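Side-chain contacts in decaprenyl diphosphate synthase (Rhodobacter capsulatus, PDB 3MZV), which probably condenses isopentenyl diphosphate units onto farnesyl diphosphate, with magnesium, to make the all-trans polyprenyl diphosphate precursor of quinone side chains: residues G196-E199 with D200-Q203; A63-L67 with V68-G72. All coordinates share one frame; numbering follows the deposited sequence.

Contact 1: G196-E199 with D200-Q203; sequences GAPE and DQVQ
Pro198 and Gln201 meet at the N-terminal cap of helix 199-224, a local contact in the mainly helical fold of the prenyl synthases, where the loop from helix 169-194 runs into the helix. Pro198 is the N-cap residue, and its carbonyl oxygen receives the first backbone N-H groups of the helix. The bond from Val202 N to Pro198 O is 3.0 Å long, lies in the carbonyl plane and is nearly straight (163° at the hydrogen), whereas Gln201 N gives the same oxygen only a weak bond. One residue on, Gln203 N binds Glu199 O at 2.9 Å, and the regular helical pattern is under way.

The side chains frame this start. Gln201 runs alongside the proline, its chain extended beyond CG (chi2 177°), so that the amide lies next to the ring: Gln201 CD is 3.8 Å from Pro198 CD, and Gln201 NE2 is near Pro198 CG. Lower down the same chain, Gln201 CB sits 4.1 Å from Ala197 CB, and Leu312 and Pro313 of another loop also touch the glutamine. Shortening this residue to an alanine would probably leave the Pro198 ring without its amide neighbour and open a gap beside those loop residues.

Glu199 is bent at chi2 (-52°), which folds its carboxylate back beside Val202, although its main polar partner is Arg139, in a salt bridge. Buried Val202 packs inward against Ile193 of helix 169-194 and, through CG2, approaches Ala197 CB at 4.3 Å. Both Glu199 and Asp200 carry acid groups in the first turn, where the helix end is likely to favour negative charge. The carboxylate of Asp200 reaches back over the cap, OD1 coming within 3.3 Å of Pro198 CB.

Contact 2: A63-L67 with V68-G72; sequences AAARL and VGYGG
Tyr70 holds CG anti to its own nitrogen (chi1 -172°), a rotation that lays the ring next to Ala65, with Tyr70 CD2 4.0 Å from Ala65 CB. Arg66 is bent at chi2 (-74°) and then extended, which carries its chain along the loop that follows the helix; its CD passes 3.6 Å from Tyr70 O.

Around these two side chains the backbone of helix 56-67 is brought to a close. Val68 N still makes a helical bond to Ala64 O, at 3.2 Å, with a weak second one to Ala65 O. Val68 CG2 also lies against Ala65 O, and Tyr70 CB comes within 3.2 Å of it, so this carbonyl is closely surrounded.

The ends of both long side chains are anchored. The Arg66 guanidinium makes a salt bridge through NE to Asp21, while NH1 gives a 3.3 Å bond to a water at the edge of the group and in its plane. That water in turn donates to Tyr70 O at 2.7 Å, bridging helix and loop. Tyr70 OH is bonded to Phe74 N at the start of helix 74-96, its ring meets that of His75 almost at right angles, and Gly72 N lies over one face toward the rim.

Gly69 has positive phi, and at these backbone angles a beta carbon would collide with Val68 O. Tyr70 N binds Ala65 O at 3.1 Å and Gly69 N binds Arg66 O at 3.0 Å, the latter from above the carbonyl plane: the paired bonds of a Schellman motif, with glycine at C-prime, ending the helix.

Contacts 1 and 2 illustrate how the two termini of helices are finished: contact 2 closes helix 56-67 at its C-terminus, and contact 1 opens helix 199-224 at its N-terminus. Far apart in sequence, they adjoin in space, their centres about 12 Å apart. Val68 CG1 is the meeting point, 3.6 Å from Ala197 CB and 3.7 Å from Gln201 OE1, so the first residue past one helix packs against the loop and opening turn of the other. Both centres lie about 23 Å from the centre of the chain, on the same side of it. Neither contact contains a magnesium ion or substrate; together they join helix ends within the prenyl synthase fold.

Contact 1: G196-E199 with D200-Q203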
ATOM      1  N   GLY B 196       2.480  28.031  -3.595  1.00 38.19           N
ATOM      2  CA  GLY B 196       1.494  28.959  -4.138  1.00 39.16           C
ATOM      3  C   GLY B 196       1.905  29.495  -5.471  1.00 40.21           C
ATOM      4  O   GLY B 196       1.513  30.608  -5.855  1.00 40.48           O
ATOM      5  N   ALA B 197       2.701  28.736  -6.218  1.00 39.53           N
ATOM      6  CA  ALA B 197       3.229  29.270  -7.464  1.00 39.97           C
ATOM      7  C   ALA B 197       2.092  29.447  -8.463  1.00 41.22           C
ATOM      8  O   ALA B 197       1.096  28.749  -8.382  1.00 40.31           O
ATOM      9  CB  ALA B 197       4.345  28.359  -8.075  1.00 38.25           C
ATOM     10  N   PRO B 198       2.268  30.378  -9.430  1.00 43.31           N
ATOM     11  CA  PRO B 198       1.360  30.514 -10.561  1.00 44.27           C
ATOM     12  C   PRO B 198       1.195  29.161 -11.268  1.00 44.33           C
ATOM     13  O   PRO B 198       2.152  28.359 -11.329  1.00 42.81           O
ATOM     14  CB  PRO B 198       2.094  31.506 -11.489  1.00 45.71           C
ATOM     15  CG  PRO B 198       2.970  32.289 -10.555  1.00 46.62           C
ATOM     16  CD  PRO B 198       3.411  31.304  -9.522  1.00 43.94           C
ATOM     17  N   GLU B 199       0.005  28.904 -11.807  1.00 44.13           N
ATOM     18  CA  GLU B 199      -0.267  27.598 -12.379  1.00 43.40           C
ATOM     19  C   GLU B 199       0.656  27.267 -13.581  1.00 42.87           C
ATOM     20  O   GLU B 199       1.012  26.119 -13.773  1.00 41.04           O
ATOM     21  CB  GLU B 199      -1.759  27.450 -12.731  1.00 43.62           C
ATOM     22  CG  GLU B 199      -2.713  27.294 -11.502  1.00 45.64           C
ATOM     23  CD  GLU B 199      -2.258  26.179 -10.537  1.00 45.53           C
ATOM     24  OE1 GLU B 199      -1.825  25.104 -11.029  1.00 43.90           O
ATOM     25  OE2 GLU B 199      -2.321  26.394  -9.305  1.00 45.95           O
ATOM     26  N   ASP B 200       1.080  28.248 -14.371  1.00 43.04           N
ATOM     27  CA  ASP B 200       2.024  27.948 -15.421  1.00 43.74           C
ATOM     28  C   ASP B 200       3.382  27.454 -14.899  1.00 41.93           C
ATOM     29  O   ASP B 200       4.040  26.662 -15.573  1.00 42.21           O
ATOM     30  CB  ASP B 200       2.194  29.105 -16.437  1.00 45.26           C
ATOM     31  CG  ASP B 200       2.816  30.380 -15.843  1.00 48.76           C
ATOM     32  OD1 ASP B 200       2.775  30.622 -14.645  1.00 52.77           O
ATOM     33  OD2 ASP B 200       3.311  31.216 -16.639  1.00 56.95           O
ATOM     34  N   GLN B 201       3.789  27.925 -13.724  1.00 40.14           N
ATOM     35  CA  GLN B 201       4.996  27.421 -13.077  1.00 39.56           C
ATOM     36  C   GLN B 201       4.793  26.025 -12.483  1.00 38.89           C
ATOM     37  O   GLN B 201       5.703  25.184 -12.562  1.00 37.57           O
ATOM     38  CB  GLN B 201       5.526  28.402 -12.017  1.00 39.99           C
ATOM     39  CG  GLN B 201       6.085  29.720 -12.652  1.00 41.60           C
ATOM     40  CD  GLN B 201       6.560  30.739 -11.633  1.00 44.39           C
ATOM     41  OE1 GLN B 201       7.030  30.396 -10.544  1.00 44.41           O
ATOM     42  NE2 GLN B 201       6.430  32.019 -11.985  1.00 47.59           N
ATOM     43  N   VAL B 202       3.615  25.781 -11.891  1.00 37.89           N
ATOM     44  CA  VAL B 202       3.274  24.430 -11.448  1.00 36.93           C
ATOM     45  C   VAL B 202       3.361  23.457 -12.601  1.00 37.22           C
ATOM     46  O   VAL B 202       3.992  22.427 -12.490  1.00 34.48           O
ATOM     47  CB  VAL B 202       1.870  24.345 -10.848  1.00 37.40           C
ATOM     48  CG1 VAL B 202       1.508  22.895 -10.504  1.00 34.86           C
ATOM     49  CG2 VAL B 202       1.743  25.255  -9.583  1.00 37.18           C
ATOM     50  N   GLN B 203       2.755  23.809 -13.738  1.00 38.07           N
ATOM     51  CA  GLN B 203       2.800  22.946 -14.906  1.00 38.91           C
ATOM     52  C   GLN B 203       4.240  22.752 -15.418  1.00 38.34           C
ATOM     53  O   GLN B 203       4.614  21.637 -15.770  1.00 37.05           O
ATOM     54  CB  GLN B 203       1.862  23.482 -16.016  1.00 40.14           C
ATOM     55  CG  GLN B 203       1.836  22.611 -17.269  1.00 43.99           C
ATOM     56  CD  GLN B 203       1.190  21.256 -17.033  1.00 51.07           C
ATOM     57  OE1 GLN B 203       0.231  21.129 -16.246  1.00 53.64           O
ATOM     58  NE2 GLN B 203       1.743  20.207 -17.683  1.00 53.36           N
TER

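Contact 2: A63-L67 with V68-G72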
ATOM      1  N   ALA B  63      13.410  21.530  -3.553  1.00 31.75           N
ATOM      2  CA  ALA B  63      13.928  22.482  -4.527  1.00 32.82           C
ATOM      3  C   ALA B  63      12.797  23.263  -5.228  1.00 32.31           C
ATOM      4  O   ALA B  63      12.889  24.509  -5.394  1.00 32.96           O
ATOM      5  CB  ALA B  63      14.872  21.785  -5.574  1.00 32.07           C
ATOM      6  N   ALA B  64      11.764  22.556  -5.628  1.00 31.66           N
ATOM      7  CA  ALA B  64      10.621  23.192  -6.297  1.00 33.01           C
ATOM      8  C   ALA B  64       9.913  24.217  -5.371  1.00 33.57           C
ATOM      9  O   ALA B  64       9.631  25.343  -5.811  1.00 34.80           O
ATOM     10  CB  ALA B  64       9.605  22.146  -6.820  1.00 30.34           C
ATOM     11  N   ALA B  65       9.678  23.848  -4.120  1.00 32.81           N
ATOM     12  CA  ALA B  65       9.019  24.734  -3.184  1.00 34.22           C
ATOM     13  C   ALA B  65       9.886  25.994  -2.935  1.00 35.52           C
ATOM     14  O   ALA B  65       9.397  27.111  -3.044  1.00 37.45           O
ATOM     15  CB  ALA B  65       8.699  23.994  -1.844  1.00 32.11           C
ATOM     16  N   ARG B  66      11.176  25.797  -2.665  1.00 36.35           N
ATOM     17  CA  ARG B  66      12.101  26.914  -2.374  1.00 37.77           C
ATOM     18  C   ARG B  66      12.328  27.755  -3.640  1.00 37.45           C
ATOM     19  O   ARG B  66      12.460  28.973  -3.554  1.00 38.15           O
ATOM     20  CB  ARG B  66      13.461  26.400  -1.848  1.00 38.03           C
ATOM     21  CG  ARG B  66      13.429  25.744  -0.472  1.00 39.70           C
ATOM     22  CD  ARG B  66      13.271  26.760   0.610  1.00 43.07           C
ATOM     23  NE  ARG B  66      13.410  26.195   1.954  1.00 44.83           N
ATOM     24  CZ  ARG B  66      13.356  26.919   3.080  1.00 45.39           C
ATOM     25  NH1 ARG B  66      13.221  28.239   3.018  1.00 47.81           N
ATOM     26  NH2 ARG B  66      13.461  26.333   4.270  1.00 41.26           N
ATOM     27  N   LEU B  67      12.344  27.124  -4.802  1.00 36.59           N
ATOM     28  CA  LEU B  67      12.480  27.853  -6.048  1.00 38.94           C
ATOM     29  C   LEU B  67      11.341  28.869  -6.309  1.00 38.78           C
ATOM     30  O   LEU B  67      11.567  29.906  -6.933  1.00 39.44           O
ATOM     31  CB  LEU B  67      12.604  26.879  -7.246  1.00 39.49           C
ATOM     32  CG  LEU B  67      12.612  27.416  -8.672  1.00 40.00           C
ATOM     33  CD1 LEU B  67      13.683  28.524  -8.805  1.00 45.43           C
ATOM     34  CD2 LEU B  67      12.895  26.279  -9.657  1.00 40.87           C
ATOM     35  N   VAL B  68      10.123  28.551  -5.898  1.00 38.82           N
ATOM     36  CA  VAL B  68       9.017  29.493  -6.086  1.00 39.04           C
ATOM     37  C   VAL B  68       8.839  30.413  -4.856  1.00 39.97           C
ATOM     38  O   VAL B  68       7.817  31.111  -4.718  1.00 41.02           O
ATOM     39  CB  VAL B  68       7.716  28.757  -6.484  1.00 38.07           C
ATOM     40  CG1 VAL B  68       7.891  28.007  -7.799  1.00 36.78           C
ATOM     41  CG2 VAL B  68       7.226  27.848  -5.348  1.00 35.43           C
ATOM     42  N   GLY B  69       9.806  30.395  -3.941  1.00 39.26           N
ATOM     43  CA  GLY B  69       9.843  31.315  -2.800  1.00 39.26           C
ATOM     44  C   GLY B  69       9.151  30.897  -1.507  1.00 39.02           C
ATOM     45  O   GLY B  69       8.848  31.745  -0.680  1.00 37.97           O
ATOM     46  N   TYR B  70       8.898  29.600  -1.335  1.00 37.09           N
ATOM     47  CA  TYR B  70       8.200  29.112  -0.165  1.00 37.32           C
ATOM     48  C   TYR B  70       9.159  29.105   1.006  1.00 38.64           C
ATOM     49  O   TYR B  70      10.303  28.711   0.850  1.00 39.75           O
ATOM     50  CB  TYR B  70       7.713  27.698  -0.411  1.00 35.53           C
ATOM     51  CG  TYR B  70       6.803  27.140   0.645  1.00 36.16           C
ATOM     52  CD1 TYR B  70       5.610  27.800   0.999  1.00 37.92           C
ATOM     53  CD2 TYR B  70       7.130  25.976   1.306  1.00 35.21           C
ATOM     54  CE1 TYR B  70       4.751  27.272   1.956  1.00 36.19           C
ATOM     55  CE2 TYR B  70       6.290  25.428   2.222  1.00 33.85           C
ATOM     56  CZ  TYR B  70       5.089  26.082   2.564  1.00 36.30           C
ATOM     57  OH  TYR B  70       4.268  25.537   3.531  1.00 33.90           O
ATOM     58  N   GLY B  71       8.685  29.561   2.151  1.00 38.81           N
ATOM     59  CA  GLY B  71       9.474  29.610   3.375  1.00 40.16           C
ATOM     60  C   GLY B  71       9.200  28.467   4.342  1.00 39.55           C
ATOM     61  O   GLY B  71       9.800  28.421   5.407  1.00 41.10           O
ATOM     62  N   GLY B  72       8.314  27.537   3.997  1.00 39.12           N
ATOM     63  CA  GLY B  72       8.031  26.393   4.870  1.00 38.77           C
ATOM     64  C   GLY B  72       6.704  26.617   5.568  1.00 39.16           C
ATOM     65  O   GLY B  72       6.083  27.673   5.377  1.00 39.37           O
TER
HETATM   66  O   HOH W   1      12.334  30.428   0.726  1.00 44.29           O